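Local coordinates for protein class I SAM-dependent methyltransferase (Silicibacter pomeroyi DSS-3, PDB 3CVO) that is of unknown function but has a Rossmann-type class I methyltransferase fold, and so probably binds S-adenosylmethionine and transfers its methyl group, at residues Ala21-Met26 against Leu172-Leu177; His162-Phe167 against Ala178-Glu183. All coordinates share one frame; numbering follows the deposited sequence.

Interaction 1 (Ala21-Met26 against Leu172-Leu177); sequences AEALRM and LMIGRL
A23 presents its CB to two branched side chains, those of I174 and L177. CB of A23 lies 4.0 Å from CD2, a terminal methyl of L177, and 4.1 Å from CG2, the branch methyl of I174. Both contacts are apolar, and no hydrogen bond passes between the two segments. The CB bonds of all three residues point toward the opposite segment. The backbones stay well apart, with the CA atoms of A23 and I174 7.4 Å from each other.

The torsions set which branch does the touching. In I174, CG2 stands anti to the backbone N and reaches the helix, while CG1 lies beside that N and carries CD1 to A179 on the neighbouring strand. In L177, CG is anti to the backbone N (chi1 -180°) and CD2 continues the extended chain from CA, so CD2 is the methyl that reaches A23.

The turn is a type II' beta turn from I174 to L177, the hairpin link between strands 172-174 and 177-182. L177 N donates to I174 O over 2.9 Å, and I174 N donates to L177 O over 2.8 Å. This pair of bonds fixes the spacing of the two side chains that flank A23. G175 takes the first corner of the turn with positive phi (53°). In class I methyltransferases the last two strands pair antiparallel at one edge of the sheet, as these two do here. Helix 18-30 packs against their turn.

Further out, A19 and E20 of the same helix also touch I174 and L177. The turn is tied down by R176. Its backbone N bonds to OE2 of E20, and its guanidinium group forms a salt bridge with D153 and a hydrogen bond to the backbone O of T15.

Interaction 2 (His162-Phe167 against Ala178-Glu183); sequences HQVEEF and AAFQVE
The side chains of V164 and F180 cross at about a right angle. CG1 of V164 approaches the far end of the F180 ring obliquely. CG1 of V164 lies 3.7 Å from CZ of F180. It is anti to the backbone N of V164 (chi1 172°), which aims this methyl at the strand. The CB bonds of both residues point toward the opposite segment.

E165 meets the same ring differently. CG of E165 sits at the edge of the F180 ring, near its plane, 4.3 Å from CE2 of F180. Only the aliphatic part of E165 serves the contact. Its OE2 lies in plane at the edge of the H162 ring and is hydrogen-bonded to the hydroxyl of Y155. Y155 also packs edge-to-face with F180, so one tyrosine serves both residues. P171, L150 and L168 also touch the F180 side chain.

F167 turns its ring away from the strand, toward F142 and L138. CG of E166 covers one face of that ring, 4.0 Å above the plane and over its centre. The backbone of F167 still reaches the strand end through a water. The water is 2.8 Å from F167 O, to which it can donate, and accepts from E183 N at 3.0 Å. It bridges the two main chains where no direct hydrogen bond joins them.

V164 also rests on V134 and F152, which places it between helix 133-143 and the sheet. This is helix-on-sheet packing of a Rossmann-like methyltransferase: segment 162-167, leading into the short helix around 165-168, lies against the sheet at its antiparallel strand 177-182.

In the fold
From the N terminus, helix 18-30 comes first and supplies 21-26. The chain then builds the parallel strands of the sheet and helix 133-143, and passes through 162-167 before the hairpin of strands 172-174 and 177-182. Interaction 1 closes a long loop of 145 residues, bringing the first helix to the hairpin turn. Interaction 2 closes a short one of 10 residues, folding 162-167 back on the second hairpin strand. The two loops cross, because 172-177 lies between 162-167 and 178-183. They meet in the hairpin itself, where L172 N probably bonds to A179 O and M173 SE packs on A178 CB. Their centres are about 15 Å apart.

Interaction 1 (Ala21-Met26 against Leu172-Leu177)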
loop_
_atom_site.group_PDB
_atom_site.type_symbol
_atom_site.label_atom_id
_atom_site.label_comp_id
_atom_site.label_asym_id
_atom_site.label_seq_id
_atom_site.Cartn_x
_atom_site.Cartn_y
_atom_site.Cartn_z
ATOM N N ALA A 21 -7.863 30.519 9.415
ATOM C CA ALA A 21 -9.313 30.278 9.448
ATOM C C ALA A 21 -9.983 30.982 8.281
ATOM O O ALA A 21 -10.951 30.486 7.712
ATOM C CB ALA A 21 -9.926 30.724 10.777
ATOM N N GLU A 22 -9.442 32.134 7.908
ATOM C CA GLU A 22 -9.995 32.900 6.785
ATOM C C GLU A 22 -9.700 32.183 5.452
ATOM O O GLU A 22 -10.485 32.208 4.507
ATOM C CB GLU A 22 -9.437 34.327 6.762
ATOM C CG GLU A 22 -9.987 35.183 5.609
ATOM C CD GLU A 22 -9.168 36.442 5.362
ATOM O OE1 GLU A 22 -7.935 36.315 5.145
ATOM O OE2 GLU A 22 -9.757 37.557 5.374
ATOM N N ALA A 23 -8.546 31.553 5.383
ATOM C CA ALA A 23 -8.170 30.807 4.174
ATOM C C ALA A 23 -9.130 29.625 4.014
ATOM O O ALA A 23 -9.581 29.303 2.929
ATOM C CB ALA A 23 -6.730 30.338 4.260
ATOM N N LEU A 24 -9.463 29.011 5.130
ATOM C CA LEU A 24 -10.343 27.840 5.138
ATOM C C LEU A 24 -11.744 28.266 4.693
ATOM O O LEU A 24 -12.403 27.595 3.902
ATOM C CB LEU A 24 -10.426 27.225 6.540
ATOM C CG LEU A 24 -11.347 25.998 6.611
ATOM C CD1 LEU A 24 -10.502 24.778 6.591
ATOM C CD2 LEU A 24 -12.259 26.008 7.809
ATOM N N ARG A 25 -12.200 29.388 5.228
ATOM C CA ARG A 25 -13.553 29.859 4.928
ATOM C C ARG A 25 -13.672 30.173 3.452
ATOM O O ARG A 25 -14.650 29.807 2.785
ATOM C CB ARG A 25 -13.922 31.083 5.772
ATOM C CG ARG A 25 -14.003 30.773 7.267
ATOM C CD ARG A 25 -14.471 32.007 8.081
ATOM N NE ARG A 25 -14.428 31.734 9.513
ATOM C CZ ARG A 25 -15.475 31.317 10.220
ATOM N NH1 ARG A 25 -16.651 31.152 9.620
ATOM N NH2 ARG A 25 -15.354 31.078 11.525
HETATM N N MSE A 26 -12.643 30.815 2.925
HETATM C CA MSE A 26 -12.652 31.200 1.517
HETATM C C MSE A 26 -12.660 29.954 0.624
HETATM O O MSE A 26 -13.399 29.910 -0.350
HETATM C CB MSE A 26 -11.475 32.100 1.178
HETATM C CG MSE A 26 -11.623 33.496 1.752
HETATM SE SE MSE A 26 -10.008 34.584 1.501
HETATM C CE MSE A 26 -10.613 36.183 2.495
ATOM N N LEU A 172 1.398 26.987 -0.798
ATOM C CA LEU A 172 1.267 28.362 -0.351
ATOM C C LEU A 172 1.057 28.300 1.136
ATOM O O LEU A 172 0.126 27.666 1.617
ATOM C CB LEU A 172 0.104 29.084 -1.044
ATOM C CG LEU A 172 -0.260 30.435 -0.471
ATOM C CD1 LEU A 172 0.889 31.406 -0.731
ATOM C CD2 LEU A 172 -1.550 30.928 -1.113
HETATM N N MSE A 173 1.959 28.930 1.873
HETATM C CA MSE A 173 1.862 28.919 3.336
HETATM C C MSE A 173 1.012 30.065 3.826
HETATM O O MSE A 173 1.277 31.207 3.513
HETATM C CB MSE A 173 3.239 28.963 4.014
HETATM C CG MSE A 173 4.129 27.780 3.777
HETATM SE SE MSE A 173 3.277 26.093 4.157
HETATM C CE MSE A 173 2.986 26.345 6.067
ATOM N N ILE A 174 -0.033 29.727 4.580
ATOM C CA ILE A 174 -0.855 30.696 5.319
ATOM C C ILE A 174 -0.706 30.353 6.788
ATOM O O ILE A 174 -1.395 29.489 7.331
ATOM C CB ILE A 174 -2.371 30.678 4.903
ATOM C CG1 ILE A 174 -2.532 30.701 3.375
ATOM C CG2 ILE A 174 -3.124 31.855 5.517
ATOM C CD1 ILE A 174 -2.909 29.368 2.804
ATOM N N GLY A 175 0.218 31.051 7.430
ATOM C CA GLY A 175 0.688 30.638 8.730
ATOM C C GLY A 175 1.133 29.203 8.703
ATOM O O GLY A 175 2.014 28.806 7.939
ATOM N N ARG A 176 0.503 28.420 9.558
ATOM C CA ARG A 176 0.880 27.023 9.759
ATOM C C ARG A 176 0.121 26.132 8.789
ATOM O O ARG A 176 0.312 24.931 8.740
ATOM C CB ARG A 176 0.497 26.581 11.164
ATOM C CG ARG A 176 -1.018 26.557 11.326
ATOM C CD ARG A 176 -1.448 26.191 12.724
ATOM N NE ARG A 176 -2.788 25.631 12.691
ATOM C CZ ARG A 176 -3.560 25.503 13.754
ATOM N NH1 ARG A 176 -3.122 25.916 14.932
ATOM N NH2 ARG A 176 -4.766 24.985 13.639
ATOM N N LEU A 177 -0.784 26.756 8.059
ATOM C CA LEU A 177 -1.656 26.033 7.114
ATOM C C LEU A 177 -1.042 26.055 5.710
ATOM O O LEU A 177 -0.654 27.101 5.194
ATOM C CB LEU A 177 -3.042 26.682 7.068
ATOM C CG LEU A 177 -4.063 26.035 6.133
ATOM C CD1 LEU A 177 -4.484 24.705 6.752
ATOM C CD2 LEU A 177 -5.283 26.952 5.920
#

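Interaction 2 (His162-Phe167 against Ala178-Glu183)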
loop_
_atom_site.group_PDB
_atom_site.type_symbol
_atom_site.label_atom_id
_atom_site.label_comp_id
_atom_site.label_asym_id
_atom_site.label_seq_id
_atom_site.Cartn_x
_atom_site.Cartn_y
_atom_site.Cartn_z
ATOM N N HIS A 162 7.189 16.728 4.730
ATOM C CA HIS A 162 7.478 17.525 3.556
ATOM C C HIS A 162 7.696 16.676 2.279
ATOM O O HIS A 162 7.863 17.227 1.196
ATOM C CB HIS A 162 8.579 18.506 3.866
ATOM C CG HIS A 162 8.132 19.603 4.787
ATOM N ND1 HIS A 162 8.122 19.467 6.163
ATOM C CD2 HIS A 162 7.648 20.840 4.531
ATOM C CE1 HIS A 162 7.660 20.576 6.712
ATOM N NE2 HIS A 162 7.369 21.426 5.745
ATOM N N GLN A 163 7.587 15.342 2.466
ATOM C CA GLN A 163 7.592 14.239 1.405
ATOM C C GLN A 163 6.244 14.287 0.587
ATOM O O GLN A 163 6.019 13.671 -0.453
ATOM C CB GLN A 163 7.742 12.843 2.066
ATOM C CG GLN A 163 6.427 12.175 2.524
ATOM C CD GLN A 163 6.593 10.841 3.306
ATOM O OE1 GLN A 163 6.518 9.740 2.731
ATOM N NE2 GLN A 163 6.804 10.949 4.612
ATOM N N VAL A 164 5.363 15.081 1.142
ATOM C CA VAL A 164 4.095 15.501 0.535
ATOM C C VAL A 164 4.375 16.284 -0.770
ATOM O O VAL A 164 3.660 16.167 -1.756
ATOM C CB VAL A 164 3.333 16.424 1.600
ATOM C CG1 VAL A 164 2.124 17.081 1.052
ATOM C CG2 VAL A 164 2.989 15.585 2.858
ATOM N N GLU A 165 5.407 17.113 -0.753
ATOM C CA GLU A 165 5.586 18.096 -1.827
ATOM C C GLU A 165 5.981 17.398 -3.134
ATOM O O GLU A 165 5.725 17.893 -4.246
ATOM C CB GLU A 165 6.586 19.180 -1.410
ATOM C CG GLU A 165 6.070 19.934 -0.246
ATOM C CD GLU A 165 6.974 21.057 0.231
ATOM O OE1 GLU A 165 7.863 21.475 -0.513
ATOM O OE2 GLU A 165 6.767 21.522 1.366
ATOM N N GLU A 166 6.538 16.209 -2.991
ATOM C CA GLU A 166 6.950 15.449 -4.185
ATOM C C GLU A 166 5.758 15.257 -5.108
ATOM O O GLU A 166 5.867 15.299 -6.357
ATOM C CB GLU A 166 7.516 14.079 -3.842
ATOM C CG GLU A 166 7.874 13.327 -5.113
ATOM C CD GLU A 166 8.474 11.948 -4.931
ATOM O OE1 GLU A 166 8.604 11.485 -3.774
ATOM O OE2 GLU A 166 8.804 11.334 -5.992
ATOM N N PHE A 167 4.602 15.046 -4.494
ATOM C CA PHE A 167 3.374 14.761 -5.252
ATOM C C PHE A 167 2.336 15.882 -5.287
ATOM O O PHE A 167 1.532 15.956 -6.220
ATOM C CB PHE A 167 2.750 13.472 -4.761
ATOM C CG PHE A 167 3.636 12.279 -4.977
ATOM C CD1 PHE A 167 3.871 11.801 -6.263
ATOM C CD2 PHE A 167 4.243 11.659 -3.917
ATOM C CE1 PHE A 167 4.713 10.727 -6.493
ATOM C CE2 PHE A 167 5.052 10.560 -4.111
ATOM C CZ PHE A 167 5.289 10.077 -5.409
ATOM N N ALA A 178 -0.952 24.882 5.115
ATOM C CA ALA A 178 -0.458 24.720 3.743
ATOM C C ALA A 178 -1.618 24.531 2.786
ATOM O O ALA A 178 -2.475 23.670 2.962
ATOM C CB ALA A 178 0.516 23.518 3.643
ATOM N N ALA A 179 -1.641 25.376 1.775
ATOM C CA ALA A 179 -2.575 25.279 0.669
ATOM C C ALA A 179 -1.851 24.798 -0.586
ATOM O O ALA A 179 -0.886 25.412 -1.070
ATOM C CB ALA A 179 -3.239 26.637 0.412
ATOM N N PHE A 180 -2.303 23.650 -1.077
ATOM C CA PHE A 180 -1.769 23.000 -2.270
ATOM C C PHE A 180 -2.762 22.994 -3.422
ATOM O O PHE A 180 -3.961 22.811 -3.238
ATOM C CB PHE A 180 -1.442 21.541 -1.988
ATOM C CG PHE A 180 -0.373 21.312 -0.957
ATOM C CD1 PHE A 180 -0.703 21.145 0.397
ATOM C CD2 PHE A 180 0.953 21.208 -1.350
ATOM C CE1 PHE A 180 0.295 20.886 1.326
ATOM C CE2 PHE A 180 1.937 20.941 -0.445
ATOM C CZ PHE A 180 1.621 20.779 0.893
ATOM N N GLN A 181 -2.243 23.233 -4.620
ATOM C CA GLN A 181 -2.997 23.033 -5.823
ATOM C C GLN A 181 -2.586 21.659 -6.389
ATOM O O GLN A 181 -1.526 21.518 -6.965
ATOM C CB GLN A 181 -2.703 24.141 -6.833
ATOM C CG GLN A 181 -3.817 24.243 -7.856
ATOM C CD GLN A 181 -5.188 24.456 -7.200
ATOM O OE1 GLN A 181 -5.300 25.156 -6.175
ATOM N NE2 GLN A 181 -6.233 23.833 -7.771
ATOM N N VAL A 182 -3.445 20.674 -6.205
ATOM C CA VAL A 182 -3.123 19.267 -6.495
ATOM C C VAL A 182 -3.685 18.813 -7.820
ATOM O O VAL A 182 -4.858 19.015 -8.134
ATOM C CB VAL A 182 -3.624 18.331 -5.344
ATOM C CG1 VAL A 182 -3.063 16.885 -5.517
ATOM C CG2 VAL A 182 -3.211 18.877 -4.017
ATOM N N GLU A 183 -2.829 18.181 -8.607
ATOM C CA GLU A 183 -3.212 17.680 -9.902
ATOM C C GLU A 183 -3.117 16.175 -9.885
ATOM O O GLU A 183 -2.313 15.602 -9.126
ATOM C CB GLU A 183 -2.255 18.183 -10.955
ATOM C CG GLU A 183 -1.960 19.650 -10.882
ATOM C CD GLU A 183 -2.521 20.396 -12.040
ATOM O OE1 GLU A 183 -2.899 19.733 -13.025
ATOM O OE2 GLU A 183 -2.582 21.641 -11.977
HETATM O O HOH W 1 -0.021 17.582 -7.888
#